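Local coordinates for Serine/threonine protein kinase (Mycobacterium tuberculosis, PDB 4ESQ) that probably phosphorylates serine and threonine residues of proteins with ATP, as a membrane-bound receptor kinase whose extracellular sensor domain is the part present here, at residues Leu13-Met24 and Gln179-Lys190; Lys125-Asp133 and Val143-Trp153. All coordinates share one frame; numbering follows the deposited sequence.

Contact 1: Leu13-Met24 and Gln179-Lys190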
loop_
_atom_site.group_PDB
_atom_site.type_symbol
_atom_site.label_atom_id
_atom_site.label_comp_id
_atom_site.label_asym_id
_atom_site.label_seq_id
_atom_site.Cartn_x
_atom_site.Cartn_y
_atom_site.Cartn_z
ATOM N N LEU A 13 -2.599 14.568 -1.109
ATOM C CA LEU A 13 -3.547 13.493 -0.776
ATOM C C LEU A 13 -3.065 12.561 0.340
ATOM O O LEU A 13 -3.859 11.819 0.934
ATOM C CB LEU A 13 -3.874 12.660 -2.019
ATOM C CG LEU A 13 -4.326 13.437 -3.251
ATOM C CD1 LEU A 13 -4.514 12.481 -4.411
ATOM C CD2 LEU A 13 -5.615 14.204 -2.971
ATOM N N LEU A 14 -1.772 12.584 0.631
ATOM C CA LEU A 14 -1.231 11.705 1.653
ATOM C C LEU A 14 -1.624 12.178 3.050
ATOM O O LEU A 14 -2.040 13.325 3.239
ATOM C CB LEU A 14 0.291 11.592 1.525
ATOM C CG LEU A 14 0.796 11.051 0.182
ATOM C CD1 LEU A 14 2.312 10.964 0.187
ATOM C CD2 LEU A 14 0.184 9.690 -0.151
ATOM N N LEU A 15 -1.495 11.291 4.029
ATOM C CA LEU A 15 -1.816 11.654 5.398
ATOM C C LEU A 15 -0.627 12.358 6.032
ATOM O O LEU A 15 0.522 12.006 5.782
ATOM C CB LEU A 15 -2.211 10.412 6.196
ATOM C CG LEU A 15 -3.447 9.689 5.660
ATOM C CD1 LEU A 15 -3.937 8.691 6.689
ATOM C CD2 LEU A 15 -4.535 10.696 5.316
ATOM N N ASN A 16 -0.904 13.384 6.829
ATOM C CA ASN A 16 0.167 14.101 7.501
ATOM C C ASN A 16 0.641 13.330 8.739
ATOM O O ASN A 16 0.087 12.280 9.073
ATOM C CB ASN A 16 -0.247 15.538 7.827
ATOM C CG ASN A 16 -1.369 15.618 8.855
ATOM O OD1 ASN A 16 -1.416 14.842 9.803
ATOM N ND2 ASN A 16 -2.269 16.585 8.676
ATOM N N SER A 17 1.662 13.851 9.415
ATOM C CA SER A 17 2.265 13.135 10.536
ATOM C C SER A 17 1.267 12.857 11.663
ATOM O O SER A 17 1.288 11.776 12.252
ATOM C CB SER A 17 3.499 13.876 11.063
ATOM O OG SER A 17 3.161 15.135 11.616
ATOM N N SER A 18 0.399 13.821 11.959
ATOM C CA SER A 18 -0.615 13.619 12.989
ATOM C C SER A 18 -1.570 12.504 12.596
ATOM O O SER A 18 -1.889 11.631 13.400
ATOM C CB SER A 18 -1.410 14.899 13.246
ATOM O OG SER A 18 -2.521 14.630 14.090
ATOM N N GLU A 19 -2.017 12.534 11.347
ATOM C CA GLU A 19 -2.978 11.556 10.875
ATOM C C GLU A 19 -2.416 10.134 10.898
ATOM O O GLU A 19 -3.121 9.207 11.266
ATOM C CB GLU A 19 -3.470 11.928 9.474
ATOM C CG GLU A 19 -4.268 13.234 9.442
ATOM C CD GLU A 19 -4.541 13.744 8.032
ATOM O OE1 GLU A 19 -3.639 13.686 7.173
ATOM O OE2 GLU A 19 -5.667 14.224 7.781
ATOM N N VAL A 20 -1.159 9.969 10.490
ATOM C CA VAL A 20 -0.523 8.654 10.502
ATOM C C VAL A 20 -0.378 8.137 11.933
ATOM O O VAL A 20 -0.728 6.991 12.236
ATOM C CB VAL A 20 0.855 8.688 9.827
ATOM C CG1 VAL A 20 1.542 7.310 9.956
ATOM C CG2 VAL A 20 0.712 9.083 8.374
ATOM N N ASN A 21 0.144 8.991 12.809
ATOM C CA ASN A 21 0.271 8.663 14.225
ATOM C C ASN A 21 -1.058 8.237 14.828
ATOM O O ASN A 21 -1.129 7.244 15.548
ATOM C CB ASN A 21 0.795 9.868 15.008
ATOM C CG ASN A 21 2.309 9.945 15.039
ATOM O OD1 ASN A 21 3.008 8.924 15.076
ATOM N ND2 ASN A 21 2.827 11.174 15.065
ATOM N N ALA A 22 -2.108 8.994 14.523
ATOM C CA ALA A 22 -3.425 8.748 15.096
ATOM C C ALA A 22 -3.978 7.391 14.681
ATOM O O ALA A 22 -4.567 6.679 15.491
ATOM C CB ALA A 22 -4.395 9.866 14.701
ATOM N N VAL A 23 -3.792 7.026 13.419
ATOM C CA VAL A 23 -4.293 5.737 12.958
ATOM C C VAL A 23 -3.499 4.609 13.615
ATOM O O VAL A 23 -4.071 3.607 14.066
ATOM C CB VAL A 23 -4.240 5.605 11.419
ATOM C CG1 VAL A 23 -4.457 4.141 10.992
ATOM C CG2 VAL A 23 -5.271 6.521 10.767
ATOM N N MET A 24 -2.188 4.785 13.698
ATOM C CA MET A 24 -1.304 3.700 14.120
ATOM C C MET A 24 -1.193 3.541 15.638
ATOM O O MET A 24 -0.672 2.535 16.120
ATOM C CB MET A 24 0.101 3.862 13.516
ATOM C CG MET A 24 0.170 3.719 11.990
ATOM S SD MET A 24 -0.706 2.280 11.324
ATOM C CE MET A 24 0.320 0.952 11.939
ATOM N N GLN A 179 -5.732 -0.898 10.071
ATOM C CA GLN A 179 -5.072 0.403 9.934
ATOM C C GLN A 179 -4.886 0.849 8.472
ATOM O O GLN A 179 -5.029 2.032 8.148
ATOM C CB GLN A 179 -3.725 0.416 10.663
ATOM C CG GLN A 179 -3.826 0.403 12.194
ATOM C CD GLN A 179 -3.895 -1.002 12.769
ATOM O OE1 GLN A 179 -4.287 -1.950 12.084
ATOM N NE2 GLN A 179 -3.513 -1.143 14.035
ATOM N N ALA A 180 -4.566 -0.088 7.591
ATOM C CA ALA A 180 -4.369 0.268 6.193
ATOM C C ALA A 180 -5.715 0.618 5.547
ATOM O O ALA A 180 -5.805 1.527 4.718
ATOM C CB ALA A 180 -3.667 -0.846 5.445
ATOM N N GLY A 181 -6.761 -0.107 5.935
ATOM C CA GLY A 181 -8.094 0.225 5.476
ATOM C C GLY A 181 -8.475 1.624 5.923
ATOM O O GLY A 181 -9.097 2.373 5.167
ATOM N N GLN A 182 -8.121 1.984 7.155
ATOM C CA GLN A 182 -8.444 3.326 7.645
ATOM C C GLN A 182 -7.673 4.394 6.885
ATOM O O GLN A 182 -8.209 5.453 6.528
ATOM C CB GLN A 182 -8.086 3.461 9.116
ATOM C CG GLN A 182 -8.978 2.727 10.059
ATOM C CD GLN A 182 -8.588 3.066 11.473
ATOM O OE1 GLN A 182 -7.841 2.333 12.112
ATOM N NE2 GLN A 182 -9.048 4.223 11.952
ATOM N N ILE A 183 -6.396 4.132 6.672
ATOM C CA ILE A 183 -5.559 5.085 5.968
ATOM C C ILE A 183 -6.114 5.297 4.565
ATOM O O ILE A 183 -6.294 6.437 4.113
ATOM C CB ILE A 183 -4.085 4.623 5.958
ATOM C CG1 ILE A 183 -3.489 4.784 7.363
ATOM C CG2 ILE A 183 -3.261 5.407 4.946
ATOM C CD1 ILE A 183 -2.204 4.002 7.575
ATOM N N ALA A 184 -6.419 4.203 3.883
ATOM C CA ALA A 184 -6.937 4.289 2.521
ATOM C C ALA A 184 -8.212 5.129 2.461
ATOM O O ALA A 184 -8.371 5.985 1.585
ATOM C CB ALA A 184 -7.192 2.889 1.970
ATOM N N ALA A 185 -9.118 4.890 3.405
ATOM C CA ALA A 185 -10.383 5.617 3.423
ATOM C C ALA A 185 -10.160 7.105 3.645
ATOM O O ALA A 185 -10.856 7.938 3.054
ATOM C CB ALA A 185 -11.314 5.044 4.477
ATOM N N LYS A 186 -9.185 7.448 4.480
ATOM C CA LYS A 186 -8.891 8.855 4.725
ATOM C C LYS A 186 -8.284 9.527 3.486
ATOM O O LYS A 186 -8.625 10.663 3.161
ATOM C CB LYS A 186 -8.001 9.023 5.958
ATOM C CG LYS A 186 -8.713 8.617 7.260
ATOM C CD LYS A 186 -7.777 8.627 8.453
ATOM C CE LYS A 186 -8.524 8.289 9.753
ATOM N NZ LYS A 186 -9.558 9.312 10.089
ATOM N N ILE A 187 -7.401 8.822 2.791
ATOM C CA ILE A 187 -6.860 9.342 1.536
ATOM C C ILE A 187 -7.957 9.501 0.476
ATOM O O ILE A 187 -7.994 10.491 -0.250
ATOM C CB ILE A 187 -5.705 8.465 1.019
ATOM C CG1 ILE A 187 -4.551 8.497 2.017
ATOM C CG2 ILE A 187 -5.239 8.950 -0.370
ATOM C CD1 ILE A 187 -3.460 7.427 1.762
ATOM N N VAL A 188 -8.868 8.535 0.398
ATOM C CA VAL A 188 -9.979 8.633 -0.544
ATOM C C VAL A 188 -10.823 9.875 -0.251
ATOM O O VAL A 188 -11.266 10.557 -1.176
ATOM C CB VAL A 188 -10.853 7.377 -0.500
ATOM C CG1 VAL A 188 -12.219 7.641 -1.121
ATOM C CG2 VAL A 188 -10.142 6.213 -1.180
ATOM N N ASP A 189 -11.034 10.180 1.029
ATOM C CA ASP A 189 -11.777 11.394 1.388
ATOM C C ASP A 189 -11.058 12.645 0.878
ATOM O O ASP A 189 -11.701 13.613 0.468
ATOM C CB ASP A 189 -11.991 11.501 2.901
ATOM C CG ASP A 189 -13.027 10.520 3.423
ATOM O OD1 ASP A 189 -13.870 10.055 2.637
ATOM O OD2 ASP A 189 -13.006 10.231 4.636
ATOM N N LYS A 190 -9.727 12.632 0.910
ATOM C CA LYS A 190 -8.963 13.766 0.388
ATOM C C LYS A 190 -9.089 13.860 -1.133
ATOM O O LYS A 190 -9.166 14.957 -1.683
ATOM C CB LYS A 190 -7.492 13.704 0.819
ATOM C CG LYS A 190 -7.297 13.895 2.332
ATOM C CD LYS A 190 -5.836 14.151 2.694
ATOM C CE LYS A 190 -5.652 14.259 4.222
ATOM N NZ LYS A 190 -4.239 14.586 4.572
HETATM O O HOH W 1 -6.865 3.412 14.400
HETATM O O HOH W 2 -4.018 1.528 15.749
HETATM O O HOH W 3 -1.228 -0.046 15.966
#
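The carboxylate of Glu-19 and the ammonium of Lys-190 form a salt bridge, OE1 to NZ at 2.8 Å, in which OE1 offers its syn lone pair, the one beside OE2. The anti lone pair of the same oxygen takes the backbone N of Asn-16, also at 2.8 Å. In return Glu-19 N donates to Asn-16 OD1, nearly along the C=O axis of that amide; this reciprocal pair is a capping box, which starts helix 17-24. Lys-190 reaches the site with an extended chain beyond CG, and its NZ makes a second bond, 2.9 Å to Leu-14 O, tilted 31° from the carbonyl plane. At the other end, the bent chain of Gln-179 (chi2 88°) turns its amide aside: NE2 meets Gln-175 O and a water held by Val-23 O, while OE1 takes Thr-177 N.

Between these ends the packing is aliphatic. Val-23 is a knob in a hole formed by Gln-179, Gln-182, Ile-183 and Lys-186; its CG1 lies 3.8 Å from Ile-183 CG1, and its CG2 slides past Lys-186 CE. Branching at CB lets this short residue fill the hole with both methyls. Leu-15 sends CD1 to Ile-183 CG2 (3.8 Å), and CD2 to the methylenes of Lys-186 and Lys-190. Met-24, bent at chi2 and chi3, brings SD 3.6 Å from Gln-179 CB, a turn open to a flexible thioether.

The helices run close to antiparallel (148°), and Ile-187 passes from Leu-13 O to Val-90 and Val-167 of the sheet beneath. With Lys-190 shared between a carboxylate and a carbonyl, one charge joins the C-terminal helix to both the cap and the preceding loop; its proximity would be expected to stabilise the ionised form of Glu-19.

Contact 2: Lys125-Asp133 and Val143-Trp153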
loop_
_atom_site.group_PDB
_atom_site.type_symbol
_atom_site.label_atom_id
_atom_site.label_comp_id
_atom_site.label_asym_id
_atom_site.label_seq_id
_atom_site.Cartn_x
_atom_site.Cartn_y
_atom_site.Cartn_z
ATOM N N LYS A 125 18.416 -12.116 1.880
ATOM C CA LYS A 125 17.726 -12.550 3.088
ATOM C C LYS A 125 16.344 -13.085 2.719
ATOM O O LYS A 125 15.620 -12.457 1.950
ATOM C CB LYS A 125 17.604 -11.392 4.077
ATOM C CG LYS A 125 18.943 -10.817 4.514
ATOM C CD LYS A 125 18.755 -9.582 5.375
ATOM C CE LYS A 125 18.072 -8.469 4.597
ATOM N NZ LYS A 125 17.794 -7.278 5.449
ATOM N N THR A 126 15.985 -14.237 3.278
ATOM C CA THR A 126 14.744 -14.913 2.914
ATOM C C THR A 126 13.789 -15.063 4.094
ATOM O O THR A 126 14.178 -15.532 5.162
ATOM C CB THR A 126 15.037 -16.301 2.339
ATOM O OG1 THR A 126 15.812 -16.166 1.141
ATOM C CG2 THR A 126 13.750 -17.021 2.019
ATOM N N TYR A 127 12.537 -14.665 3.898
ATOM C CA TYR A 127 11.536 -14.814 4.940
ATOM C C TYR A 127 10.203 -15.265 4.366
ATOM O O TYR A 127 9.926 -15.063 3.192
ATOM C CB TYR A 127 11.385 -13.518 5.738
ATOM C CG TYR A 127 12.596 -13.205 6.588
ATOM C CD1 TYR A 127 12.757 -13.789 7.839
ATOM C CD2 TYR A 127 13.587 -12.341 6.135
ATOM C CE1 TYR A 127 13.865 -13.514 8.623
ATOM C CE2 TYR A 127 14.702 -12.059 6.911
ATOM C CZ TYR A 127 14.833 -12.649 8.155
ATOM O OH TYR A 127 15.937 -12.378 8.938
ATOM N N ARG A 128 9.396 -15.912 5.196
ATOM C CA ARG A 128 8.117 -16.417 4.733
ATOM C C ARG A 128 7.001 -15.532 5.273
ATOM O O ARG A 128 7.069 -15.062 6.404
ATOM C CB ARG A 128 7.945 -17.881 5.148
ATOM C CG ARG A 128 8.959 -18.801 4.462
ATOM C CD ARG A 128 8.923 -20.213 5.013
ATOM N NE ARG A 128 7.626 -20.846 4.810
ATOM C CZ ARG A 128 7.296 -21.530 3.722
ATOM N NH1 ARG A 128 8.174 -21.683 2.739
ATOM N NH2 ARG A 128 6.091 -22.071 3.624
ATOM N N TRP A 129 5.994 -15.287 4.441
ATOM C CA TRP A 129 4.849 -14.467 4.828
ATOM C C TRP A 129 3.561 -15.194 4.478
ATOM O O TRP A 129 3.450 -15.769 3.395
ATOM C CB TRP A 129 4.872 -13.129 4.098
ATOM C CG TRP A 129 5.927 -12.185 4.557
ATOM C CD1 TRP A 129 7.265 -12.235 4.256
ATOM C CD2 TRP A 129 5.742 -11.021 5.377
ATOM N NE1 TRP A 129 7.921 -11.174 4.848
ATOM C CE2 TRP A 129 7.008 -10.418 5.540
ATOM C CE3 TRP A 129 4.626 -10.431 5.989
ATOM C CZ2 TRP A 129 7.189 -9.255 6.294
ATOM C CZ3 TRP A 129 4.813 -9.277 6.742
ATOM C CH2 TRP A 129 6.083 -8.704 6.884
ATOM N N THR A 130 2.583 -15.141 5.383
ATOM C CA THR A 130 1.315 -15.843 5.191
ATOM C C THR A 130 0.168 -14.850 4.982
ATOM O O THR A 130 -0.029 -13.971 5.810
ATOM C CB THR A 130 0.984 -16.705 6.425
ATOM O OG1 THR A 130 2.065 -17.611 6.694
ATOM C CG2 THR A 130 -0.283 -17.490 6.192
ATOM N N PHE A 131 -0.579 -15.000 3.885
ATOM C CA PHE A 131 -1.730 -14.134 3.611
ATOM C C PHE A 131 -3.006 -14.684 4.248
ATOM O O PHE A 131 -3.252 -15.894 4.227
ATOM C CB PHE A 131 -1.969 -14.010 2.110
ATOM C CG PHE A 131 -0.883 -13.291 1.386
ATOM C CD1 PHE A 131 -0.830 -11.904 1.407
ATOM C CD2 PHE A 131 0.070 -13.989 0.672
ATOM C CE1 PHE A 131 0.178 -11.221 0.728
ATOM C CE2 PHE A 131 1.076 -13.313 -0.017
ATOM C CZ PHE A 131 1.126 -11.932 0.021
ATOM N N ALA A 132 -3.818 -13.780 4.790
ATOM C CA ALA A 132 -5.178 -14.115 5.195
ATOM C C ALA A 132 -6.073 -14.062 3.960
ATOM O O ALA A 132 -5.584 -14.093 2.827
ATOM C CB ALA A 132 -5.659 -13.144 6.260
ATOM N N ASP A 133 -7.383 -13.977 4.156
ATOM C CA ASP A 133 -8.274 -13.822 3.013
ATOM C C ASP A 133 -8.384 -12.352 2.599
ATOM O O ASP A 133 -8.171 -11.445 3.401
ATOM C CB ASP A 133 -9.657 -14.421 3.291
ATOM C CG ASP A 133 -9.692 -15.933 3.099
ATOM O OD1 ASP A 133 -8.684 -16.510 2.627
ATOM O OD2 ASP A 133 -10.733 -16.548 3.407
ATOM N N VAL A 143 -5.838 -7.003 2.598
ATOM C CA VAL A 143 -5.399 -8.332 3.003
ATOM C C VAL A 143 -4.322 -8.175 4.057
ATOM O O VAL A 143 -3.504 -7.257 3.978
ATOM C CB VAL A 143 -4.885 -9.186 1.799
ATOM C CG1 VAL A 143 -3.606 -8.589 1.215
ATOM C CG2 VAL A 143 -4.649 -10.643 2.228
ATOM N N ILE A 144 -4.341 -9.054 5.056
ATOM C CA ILE A 144 -3.324 -9.047 6.097
ATOM C C ILE A 144 -2.303 -10.149 5.840
ATOM O O ILE A 144 -2.666 -11.284 5.546
ATOM C CB ILE A 144 -3.966 -9.211 7.489
ATOM C CG1 ILE A 144 -4.778 -7.962 7.832
ATOM C CG2 ILE A 144 -2.906 -9.438 8.549
ATOM C CD1 ILE A 144 -5.638 -8.139 9.055
ATOM N N ASP A 145 -1.023 -9.804 5.909
ATOM C CA ASP A 145 0.019 -10.816 5.786
ATOM C C ASP A 145 0.846 -10.858 7.060
ATOM O O ASP A 145 1.065 -9.841 7.705
ATOM C CB ASP A 145 0.897 -10.577 4.564
ATOM C CG ASP A 145 1.215 -9.130 4.359
ATOM O OD1 ASP A 145 1.531 -8.456 5.360
ATOM O OD2 ASP A 145 1.128 -8.659 3.203
ATOM N N THR A 146 1.294 -12.046 7.416
ATOM C CA THR A 146 1.918 -12.261 8.713
ATOM C C THR A 146 3.302 -12.839 8.507
ATOM O O THR A 146 3.453 -13.847 7.816
ATOM C CB THR A 146 1.078 -13.243 9.543
ATOM O OG1 THR A 146 -0.256 -12.730 9.682
ATOM C CG2 THR A 146 1.700 -13.469 10.916
ATOM N N GLN A 147 4.315 -12.199 9.086
ATOM C CA GLN A 147 5.683 -12.678 8.923
ATOM C C GLN A 147 5.942 -13.852 9.862
ATOM O O GLN A 147 5.584 -13.806 11.034
ATOM C CB GLN A 147 6.710 -11.565 9.174
ATOM C CG GLN A 147 8.156 -12.079 9.114
ATOM C CD GLN A 147 9.214 -10.980 9.114
ATOM O OE1 GLN A 147 9.005 -9.894 9.641
ATOM N NE2 GLN A 147 10.360 -11.271 8.508
ATOM N N GLU A 148 6.554 -14.911 9.347
ATOM C CA GLU A 148 6.846 -16.090 10.171
ATOM C C GLU A 148 7.640 -15.753 11.445
ATOM O O GLU A 148 8.317 -14.725 11.519
ATOM C CB GLU A 148 7.589 -17.150 9.353
ATOM C CG GLU A 148 9.063 -16.835 9.124
ATOM C CD GLU A 148 9.785 -17.916 8.336
ATOM O OE1 GLU A 148 9.470 -19.111 8.544
ATOM O OE2 GLU A 148 10.658 -17.572 7.501
ATOM N N GLY A 149 7.555 -16.618 12.450
ATOM C CA GLY A 149 8.265 -16.382 13.701
ATOM C C GLY A 149 7.360 -15.956 14.849
ATOM O O GLY A 149 6.183 -15.659 14.642
ATOM N N ALA A 150 7.904 -15.913 16.063
ATOM C CA ALA A 150 7.087 -15.609 17.242
ATOM C C ALA A 150 6.927 -14.115 17.525
ATOM O O ALA A 150 6.279 -13.731 18.501
ATOM C CB ALA A 150 7.615 -16.334 18.476
ATOM N N GLU A 151 7.505 -13.273 16.677
ATOM C CA GLU A 151 7.340 -11.836 16.829
ATOM C C GLU A 151 5.871 -11.448 16.738
ATOM O O GLU A 151 5.377 -10.701 17.572
ATOM C CB GLU A 151 8.152 -11.075 15.777
ATOM C CG GLU A 151 9.649 -11.096 16.035
ATOM C CD GLU A 151 10.412 -10.180 15.104
ATOM O OE1 GLU A 151 9.847 -9.804 14.057
ATOM O OE2 GLU A 151 11.572 -9.837 15.417
ATOM N N GLY A 152 5.175 -11.953 15.722
ATOM C CA GLY A 152 3.790 -11.572 15.502
ATOM C C GLY A 152 3.657 -10.316 14.650
ATOM O O GLY A 152 2.571 -9.723 14.573
ATOM N N TRP A 153 4.762 -9.899 14.034
ATOM C CA TRP A 153 4.774 -8.760 13.105
ATOM C C TRP A 153 3.868 -9.053 11.921
ATOM O O TRP A 153 3.938 -10.134 11.331
ATOM C CB TRP A 153 6.207 -8.487 12.615
ATOM C CG TRP A 153 6.368 -7.239 11.775
ATOM C CD1 TRP A 153 6.490 -7.175 10.417
ATOM C CD2 TRP A 153 6.410 -5.882 12.243
ATOM N NE1 TRP A 153 6.621 -5.867 10.011
ATOM C CE2 TRP A 153 6.566 -5.054 11.113
ATOM C CE3 TRP A 153 6.330 -5.289 13.509
ATOM C CZ2 TRP A 153 6.651 -3.664 11.211
ATOM C CZ3 TRP A 153 6.420 -3.913 13.605
ATOM C CH2 TRP A 153 6.574 -3.114 12.463
HETATM O O HOH W 4 12.580 -18.225 5.302
HETATM O O HOH W 5 -2.233 -13.215 7.889
HETATM O O HOH W 6 3.797 -16.684 8.513
HETATM O O HOH W 7 -7.254 -9.978 5.461
#
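Thr-130 and Thr-146 form the hydrogen-bonded pair at the middle of this antiparallel hairpin, with Thr-146 N to Thr-130 O at 2.8 Å and Thr-130 N to Thr-146 O at 2.9 Å. Ala-132 N to Ile-144 O extends the ladder in one direction and Glu-148 N to Arg-128 O in the other. The side chain of Glu-148 then folds back: CG stands between its own N and carbonyl carbon (chi1 76°), and the extended remainder carries OE2 to Arg-128 N at 3.1 Å. That donor arrives from above the carboxylate plane, 58° out of it. Glu-148 thus acts as a side-chain continuation of the strand pairing, while the arginine's methylenes lie against its carboxylate.

Beyond the ladder, both threonine hydroxyls have partners on neighbouring strands, Thr-117 for Thr-130 and Glu-154 for Thr-146. Beta-branched residues suit such extended backbone.

On the other face of the sheet, Gln-147 CB sits over the six-membered ring of Trp-129, 3.6 Å from its centroid and almost on the ring normal, a CH-pi contact. The extended Gln-147 chain carries its amide onward, its plane 17° from that of the indole, until NE2 stands over a face of the Tyr-127 ring, 3.5 Å from CG. Trp-129 CH2 meets the edge of Trp-153 at CD1, 3.9 Å away. Phe-131 lies beside Asp-145, also touches Val-143 CG2, and reaches the disulfide partners Cys-50 and Cys-113.

The threonine face carries the hydroxyls, whereas the opposite face mixes the rings of Trp-129 and Phe-131 with the polar Asp-145 and Gln-147. Glutamine suits its place by packing aliphatic CB on the indole and laying its amide nitrogen over the Tyr-127 ring; a buffer molecule bound close to its side chain is consistent with a small-molecule pocket nearby.

Overall arrangement
The two contacts lie in one PknH-like extracellular domain, their centres 23 Å apart and their nearest atoms about 7 Å apart. Contact 2 is nested along the chain within the loop that contact 1 closes. The nine-stranded antiparallel sheet connects them: helix 179-192 of contact 1 packs on strands 154-162 and 165-173, and strand 141-147 of contact 2 is the antiparallel neighbour of strand 154-162. Gln-156 is a direct intermediary, bonded to Gly-181 N and touched by Ile-144. Helix 51-54 packs against the face of contact 2 that bears Trp-129 and Phe-131, across the sheet from helix 179-192. Contact 1 thus brings the domain's two chain ends together, while contact 2 continues the sheet away from them.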